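Local coordinates for protein chitinase A (Cycas revoluta, PDB 4MNK) that probably binds and hydrolyses chitin as a family 18 glycoside hydrolase of class V, and holds N-acetylglucosamine oligomers in its cleft in this crystal, at residues Leu240-Ser244 with Gly267-Phe271; Phe277-Arg283 with Ala295-Val300. All blocks are in the same frame, centred on the assembly; numbering follows the deposited sequence. Where two conformers were deposited one is given.

Interaction 1 (Leu240-Ser244 with Gly267-Phe271); sequences LFGRS and GALSF. With NAG (2-acetamido-2-deoxy-beta-D-glucopyranose), chain B.
The Phe241 ring offers one face to the bound NAG, whose acetamido methyl C8 stands 3.6 Å above the ring plane, over its centre, in a CH-pi approach. Ala268 CB comes in obliquely to the same ring, 4.4 Å from Phe241 CD2, and also touches the sugar methyl. The placement follows from chi1 of Phe241 (67°), which sets CG between the backbone N and the carbonyl carbon and swings the ring off its strand toward the sugar. Replacing Phe241 by an alanine would remove the ring, and the acetamido methyl is likely to lose its aromatic floor, with a gap opening beside Ala268. On the same face of the strands, Arg243 bends at chi2 and passes its CD 3.4 Å from Gly267 O. Its NH1 lies obliquely 3.9 Å from Ala268 CB, while NE forms a salt bridge with Asp193, another residue of the glycan pocket.

Beneath these side chains the strands run antiparallel. Gly242 and Leu269 form the hydrogen-bonded pair, with Gly242 N to Leu269 O at 2.8 Å and Leu269 N to Gly242 O at 3.0 Å. Phe271 N continues the pairing to Leu240 O. At the other end Ser244 N reaches Gly267 O from well above the carbonyl plane (60°), and a water donates to both Gly267 O and Ser244 O. Ser270 ends its strand as the N-cap of helix 271-279. This antiparallel pair joins strand 234-247 of the TIM barrel to what is probably the alpha+beta insertion characteristic of class V GH18 chitinases, and Phe241, Arg243 and Ala268 together line the glycan site.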
loop_
_atom_site.group_PDB
_atom_site.type_symbol
_atom_site.label_atom_id
_atom_site.label_comp_id
_atom_site.label_asym_id
_atom_site.label_seq_id
_atom_site.Cartn_x
_atom_site.Cartn_y
_atom_site.Cartn_z
ATOM N N LEU A 240 -6.601 4.530 -3.975
ATOM C CA LEU A 240 -7.049 5.816 -4.510
ATOM C C LEU A 240 -7.101 5.779 -6.038
ATOM O O LEU A 240 -7.095 6.814 -6.709
ATOM C CB LEU A 240 -6.169 6.959 -3.997
ATOM C CG LEU A 240 -6.332 7.269 -2.508
ATOM C CD1 LEU A 240 -5.344 8.339 -2.077
ATOM C CD2 LEU A 240 -7.763 7.686 -2.178
ATOM N N PHE A 241 -7.163 4.562 -6.569
ATOM C CA PHE A 241 -7.328 4.315 -7.987
ATOM C C PHE A 241 -8.392 3.243 -8.158
ATOM O O PHE A 241 -8.690 2.494 -7.222
ATOM C CB PHE A 241 -6.006 3.844 -8.608
ATOM C CG PHE A 241 -5.558 2.487 -8.126
ATOM C CD1 PHE A 241 -4.820 2.357 -6.954
ATOM C CD2 PHE A 241 -5.891 1.334 -8.835
ATOM C CE1 PHE A 241 -4.416 1.104 -6.498
ATOM C CE2 PHE A 241 -5.489 0.077 -8.384
ATOM C CZ PHE A 241 -4.752 -0.036 -7.214
ATOM N N GLY A 242 -8.955 3.177 -9.358
ATOM C CA GLY A 242 -9.896 2.131 -9.717
ATOM C C GLY A 242 -9.338 1.260 -10.821
ATOM O O GLY A 242 -8.372 1.634 -11.489
ATOM N N ARG A 243 -9.942 0.089 -10.995
ATOM C CA ARG A 243 -9.616 -0.801 -12.101
ATOM C C ARG A 243 -10.683 -0.671 -13.176
ATOM O O ARG A 243 -11.882 -0.663 -12.877
ATOM C CB ARG A 243 -9.500 -2.250 -11.622
ATOM C CG ARG A 243 -8.278 -2.530 -10.758
ATOM C CD ARG A 243 -7.037 -2.707 -11.607
ATOM N NE ARG A 243 -5.823 -2.743 -10.800
ATOM C CZ ARG A 243 -4.600 -2.553 -11.283
ATOM N NH1 ARG A 243 -4.419 -2.312 -12.577
ATOM N NH2 ARG A 243 -3.555 -2.601 -10.471
ATOM N N SER A 244 -10.241 -0.563 -14.424
ATOM C CA SER A 244 -11.145 -0.285 -15.530
ATOM C C SER A 244 -11.158 -1.388 -16.576
ATOM O O SER A 244 -10.156 -2.084 -16.786
ATOM C CB SER A 244 -10.774 1.042 -16.189
ATOM O OG SER A 244 -9.497 0.946 -16.787
ATOM N N GLY A 267 -5.822 -0.122 -17.699
ATOM C CA GLY A 267 -6.568 -0.833 -16.664
ATOM C C GLY A 267 -6.665 -0.166 -15.303
ATOM O O GLY A 267 -7.277 -0.722 -14.395
ATOM N N ALA A 268 -6.074 1.018 -15.156
ATOM C CA ALA A 268 -6.114 1.746 -13.886
ATOM C C ALA A 268 -6.363 3.238 -14.075
ATOM O O ALA A 268 -5.761 3.872 -14.946
ATOM C CB ALA A 268 -4.834 1.517 -13.098
ATOM N N LEU A 269 -7.224 3.792 -13.228
ATOM C CA LEU A 269 -7.604 5.194 -13.314
ATOM C C LEU A 269 -7.598 5.808 -11.920
ATOM O O LEU A 269 -8.194 5.253 -10.999
ATOM C CB LEU A 269 -8.997 5.306 -13.929
ATOM C CG LEU A 269 -9.350 6.621 -14.616
ATOM C CD1 LEU A 269 -8.347 6.931 -15.717
ATOM C CD2 LEU A 269 -10.765 6.570 -15.173
ATOM N N SER A 270 -6.924 6.947 -11.765
ATOM C CA SER A 270 -6.852 7.626 -10.467
ATOM C C SER A 270 -8.240 8.096 -10.045
ATOM O O SER A 270 -9.096 8.361 -10.899
ATOM C CB SER A 270 -5.906 8.822 -10.536
ATOM O OG SER A 270 -6.499 9.890 -11.254
ATOM N N PHE A 271 -8.466 8.207 -8.738
ATOM C CA PHE A 271 -9.733 8.735 -8.238
ATOM C C PHE A 271 -10.065 10.091 -8.861
ATOM O O PHE A 271 -11.205 10.330 -9.254
ATOM C CB PHE A 271 -9.728 8.833 -6.713
ATOM C CG PHE A 271 -11.024 9.326 -6.137
ATOM C CD1 PHE A 271 -11.131 10.617 -5.636
ATOM C CD2 PHE A 271 -12.145 8.501 -6.108
ATOM C CE1 PHE A 271 -12.333 11.076 -5.107
ATOM C CE2 PHE A 271 -13.353 8.952 -5.581
ATOM C CZ PHE A 271 -13.443 10.241 -5.078
HETATM C C1 NAG B . 1.999 0.953 -8.701
HETATM C C2 NAG B . 1.320 2.012 -9.562
HETATM C C3 NAG B . 2.166 2.324 -10.793
HETATM C C4 NAG B . 3.631 2.606 -10.438
HETATM C C5 NAG B . 4.182 1.621 -9.394
HETATM C C6 NAG B . 5.513 2.101 -8.817
HETATM C C7 NAG B . -1.117 2.116 -9.448
HETATM C C8 NAG B . -2.412 1.566 -9.966
HETATM N N2 NAG B . -0.009 1.583 -9.962
HETATM O O3 NAG B . 1.611 3.440 -11.455
HETATM O O4 NAG B . 4.417 2.508 -11.611
HETATM O O5 NAG B . 3.278 1.419 -8.318
HETATM O O6 NAG B . 5.323 3.267 -8.045
HETATM O O7 NAG B . -1.120 3.007 -8.598
HETATM O O HOH W 1 -8.445 -3.267 -14.884
#

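Interaction 2 (Phe277-Arg283 with Ala295-Val300); sequences FIRGGAR and AYKDNV
Lys297 stretches its ammonium group to the end of helix 271-279, where NZ donates to Gly280 O at 2.9 Å. The nitrogen approaches from above the carbonyl plane, 45° out of it, and also gives a hydrogen bond to a water that in turn donates to Phe277 O. A positive charge beside carbonyls at a helix C-terminus is probably favoured by the helix dipole. With CG anti to the backbone N (chi1 -168°), the Lys297 chain lays CD 3.6 Å from Gly281 C, and a bend at chi3 then turns CE and NZ toward Gly280 O.

Next come two backbone bonds pairing Arg283 with Tyr296: Arg283 N to Tyr296 O at 3.0 Å, and Tyr296 N to Arg283 O. They belong to the antiparallel hairpin of strands 283-287 and 292-297. The helix enters this hairpin through a Schellman motif, with Gly281 at positive phi as C-prime residue, Ala282 N bonded to Phe277 O and Gly281 N to Ile278 O. Gly281 has no side chain where Lys297 CD passes close by. After Lys297 the chain reverses in a type II' turn to Val300, which starts strand 300-304.

Phe277 fills the angle between helix and strands. Ala282 CB sits over the centre of one ring face, 3.4 Å above the plane, while Ala295 O and Val300 O lie in plane at the edge. Its CZ meets Val300 CG1 at 3.7 Å, and CE2 meets Lys297 CB. Ile278 CG1 adds a looser touch on Ala295 CB. On the outer side Arg283 runs alongside Tyr296 in the same direction, its CB over one face of the phenol ring near the rim and its CD 3.3 Å from Tyr296 OH; guanidinium and ring planes differ by 37°.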
loop_
_atom_site.group_PDB
_atom_site.type_symbol
_atom_site.label_atom_id
_atom_site.label_comp_id
_atom_site.label_asym_id
_atom_site.label_seq_id
_atom_site.Cartn_x
_atom_site.Cartn_y
_atom_site.Cartn_z
ATOM N N PHE A 277 -14.256 11.679 -15.049
ATOM C CA PHE A 277 -15.083 10.733 -15.801
ATOM C C PHE A 277 -16.566 10.955 -15.492
ATOM O O PHE A 277 -17.389 11.061 -16.408
ATOM C CB PHE A 277 -14.627 9.312 -15.442
ATOM C CG PHE A 277 -15.249 8.209 -16.263
ATOM C CD1 PHE A 277 -15.731 7.069 -15.625
ATOM C CD2 PHE A 277 -15.306 8.270 -17.656
ATOM C CE1 PHE A 277 -16.284 6.015 -16.354
ATOM C CE2 PHE A 277 -15.860 7.220 -18.393
ATOM C CZ PHE A 277 -16.352 6.094 -17.739
ATOM N N ILE A 278 -16.891 11.067 -14.204
ATOM C CA ILE A 278 -18.263 11.311 -13.750
ATOM C C ILE A 278 -18.770 12.695 -14.182
ATOM O O ILE A 278 -19.889 12.821 -14.688
ATOM C CB ILE A 278 -18.389 11.119 -12.212
ATOM C CG1 ILE A 278 -18.140 9.653 -11.833
ATOM C CG2 ILE A 278 -19.759 11.569 -11.709
ATOM C CD1 ILE A 278 -17.791 9.434 -10.373
ATOM N N ARG A 279 -17.951 13.728 -13.990
ATOM C CA ARG A 279 -18.325 15.080 -14.416
ATOM C C ARG A 279 -18.520 15.180 -15.934
ATOM O O ARG A 279 -19.294 16.011 -16.413
ATOM C CB ARG A 279 -17.320 16.119 -13.907
ATOM C CG ARG A 279 -17.605 16.588 -12.481
ATOM C CD ARG A 279 -16.678 17.711 -12.040
ATOM N NE ARG A 279 -15.496 17.189 -11.365
ATOM C CZ ARG A 279 -14.309 17.010 -11.940
ATOM N NH1 ARG A 279 -13.306 16.521 -11.228
ATOM N NH2 ARG A 279 -14.119 17.324 -13.215
ATOM N N GLY A 280 -17.844 14.307 -16.676
ATOM C CA GLY A 280 -17.981 14.236 -18.123
ATOM C C GLY A 280 -19.109 13.345 -18.617
ATOM O O GLY A 280 -19.212 13.086 -19.816
ATOM N N GLY A 281 -19.950 12.868 -17.702
ATOM C CA GLY A 281 -21.152 12.132 -18.088
ATOM C C GLY A 281 -21.266 10.683 -17.649
ATOM O O GLY A 281 -22.285 10.050 -17.914
ATOM N N ALA A 282 -20.240 10.142 -16.996
ATOM C CA ALA A 282 -20.326 8.774 -16.482
ATOM C C ALA A 282 -21.299 8.703 -15.310
ATOM O O ALA A 282 -21.414 9.653 -14.534
ATOM C CB ALA A 282 -18.965 8.268 -16.068
ATOM N N ARG A 283 -21.998 7.576 -15.189
ATOM C CA ARG A 283 -22.929 7.367 -14.087
ATOM C C ARG A 283 -22.249 6.607 -12.959
ATOM O O ARG A 283 -21.707 5.521 -13.175
ATOM C CB ARG A 283 -24.170 6.601 -14.556
ATOM C CG ARG A 283 -25.234 6.425 -13.472
ATOM C CD ARG A 283 -26.457 5.668 -13.975
ATOM N NE ARG A 283 -27.156 6.374 -15.050
ATOM C CZ ARG A 283 -28.117 7.277 -14.865
ATOM N NH1 ARG A 283 -28.511 7.608 -13.641
ATOM N NH2 ARG A 283 -28.687 7.855 -15.915
ATOM N N ALA A 295 -18.441 3.250 -12.034
ATOM C CA ALA A 295 -18.927 4.285 -12.929
ATOM C C ALA A 295 -18.740 3.829 -14.360
ATOM O O ALA A 295 -17.768 3.141 -14.679
ATOM C CB ALA A 295 -18.203 5.599 -12.679
ATOM N N TYR A 296 -19.676 4.206 -15.223
ATOM C CA TYR A 296 -19.621 3.785 -16.615
ATOM C C TYR A 296 -20.127 4.866 -17.556
ATOM O O TYR A 296 -20.995 5.663 -17.200
ATOM C CB TYR A 296 -20.401 2.477 -16.820
ATOM C CG TYR A 296 -21.879 2.590 -16.513
ATOM C CD1 TYR A 296 -22.368 2.321 -15.234
ATOM C CD2 TYR A 296 -22.788 2.982 -17.498
ATOM C CE1 TYR A 296 -23.726 2.430 -14.946
ATOM C CE2 TYR A 296 -24.144 3.099 -17.219
ATOM C CZ TYR A 296 -24.604 2.823 -15.944
ATOM O OH TYR A 296 -25.948 2.933 -15.671
ATOM N N LYS A 297 -19.560 4.879 -18.756
ATOM C CA LYS A 297 -20.023 5.717 -19.848
ATOM C C LYS A 297 -19.642 4.998 -21.128
ATOM O O LYS A 297 -18.500 4.566 -21.281
ATOM C CB LYS A 297 -19.374 7.105 -19.812
ATOM C CG LYS A 297 -20.049 8.103 -20.757
ATOM C CD LYS A 297 -19.506 9.519 -20.624
ATOM C CE LYS A 297 -18.375 9.783 -21.597
ATOM N NZ LYS A 297 -17.919 11.206 -21.563
ATOM N N ASP A 298 -20.604 4.865 -22.038
ATOM C CA ASP A 298 -20.390 4.144 -23.290
ATOM C C ASP A 298 -19.753 2.773 -23.013
ATOM O O ASP A 298 -20.338 1.980 -22.278
ATOM C CB ASP A 298 -19.611 5.014 -24.285
ATOM C CG ASP A 298 -20.361 6.294 -24.635
ATOM O OD1 ASP A 298 -21.592 6.221 -24.847
ATOM O OD2 ASP A 298 -19.735 7.374 -24.685
ATOM N N ASN A 299 -18.565 2.501 -23.550
ATOM C CA ASN A 299 -17.925 1.197 -23.331
ATOM C C ASN A 299 -16.877 1.149 -22.210
ATOM O O ASN A 299 -16.131 0.177 -22.106
ATOM C CB ASN A 299 -17.339 0.649 -24.643
ATOM C CG ASN A 299 -16.138 1.435 -25.128
ATOM O OD1 ASN A 299 -16.035 2.645 -24.911
ATOM N ND2 ASN A 299 -15.219 0.748 -25.800
ATOM N N VAL A 300 -16.824 2.181 -21.370
ATOM C CA VAL A 300 -15.832 2.238 -20.293
ATOM C C VAL A 300 -16.491 2.048 -18.924
ATOM O O VAL A 300 -17.493 2.692 -18.615
ATOM C CB VAL A 300 -15.002 3.550 -20.347
ATOM C CG1 VAL A 300 -14.028 3.635 -19.181
ATOM C CG2 VAL A 300 -14.246 3.651 -21.667
HETATM O O HOH W 2 -16.523 11.463 -19.010
#

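How the interactions relate
Helix 271-279 ties the two contacts together: interaction 1 closes at its first residue and interaction 2 opens near its last turn. Their centres are 13 Å apart, and they do not touch, the nearest atoms being about 5 Å from each other. Interaction 1 is largely buried and joins two strands by regular backbone pairing, with an aromatic and a charged side chain turned to the sugar. Interaction 2 lies at the surface, 27 Å from the centre of the chain; it has one hydrogen-bonded backbone pair, with lysine and water bonds and aromatic packing around it. The first serves the glycan pocket; the second lies at the outer end of what is probably the alpha+beta insertion of this class.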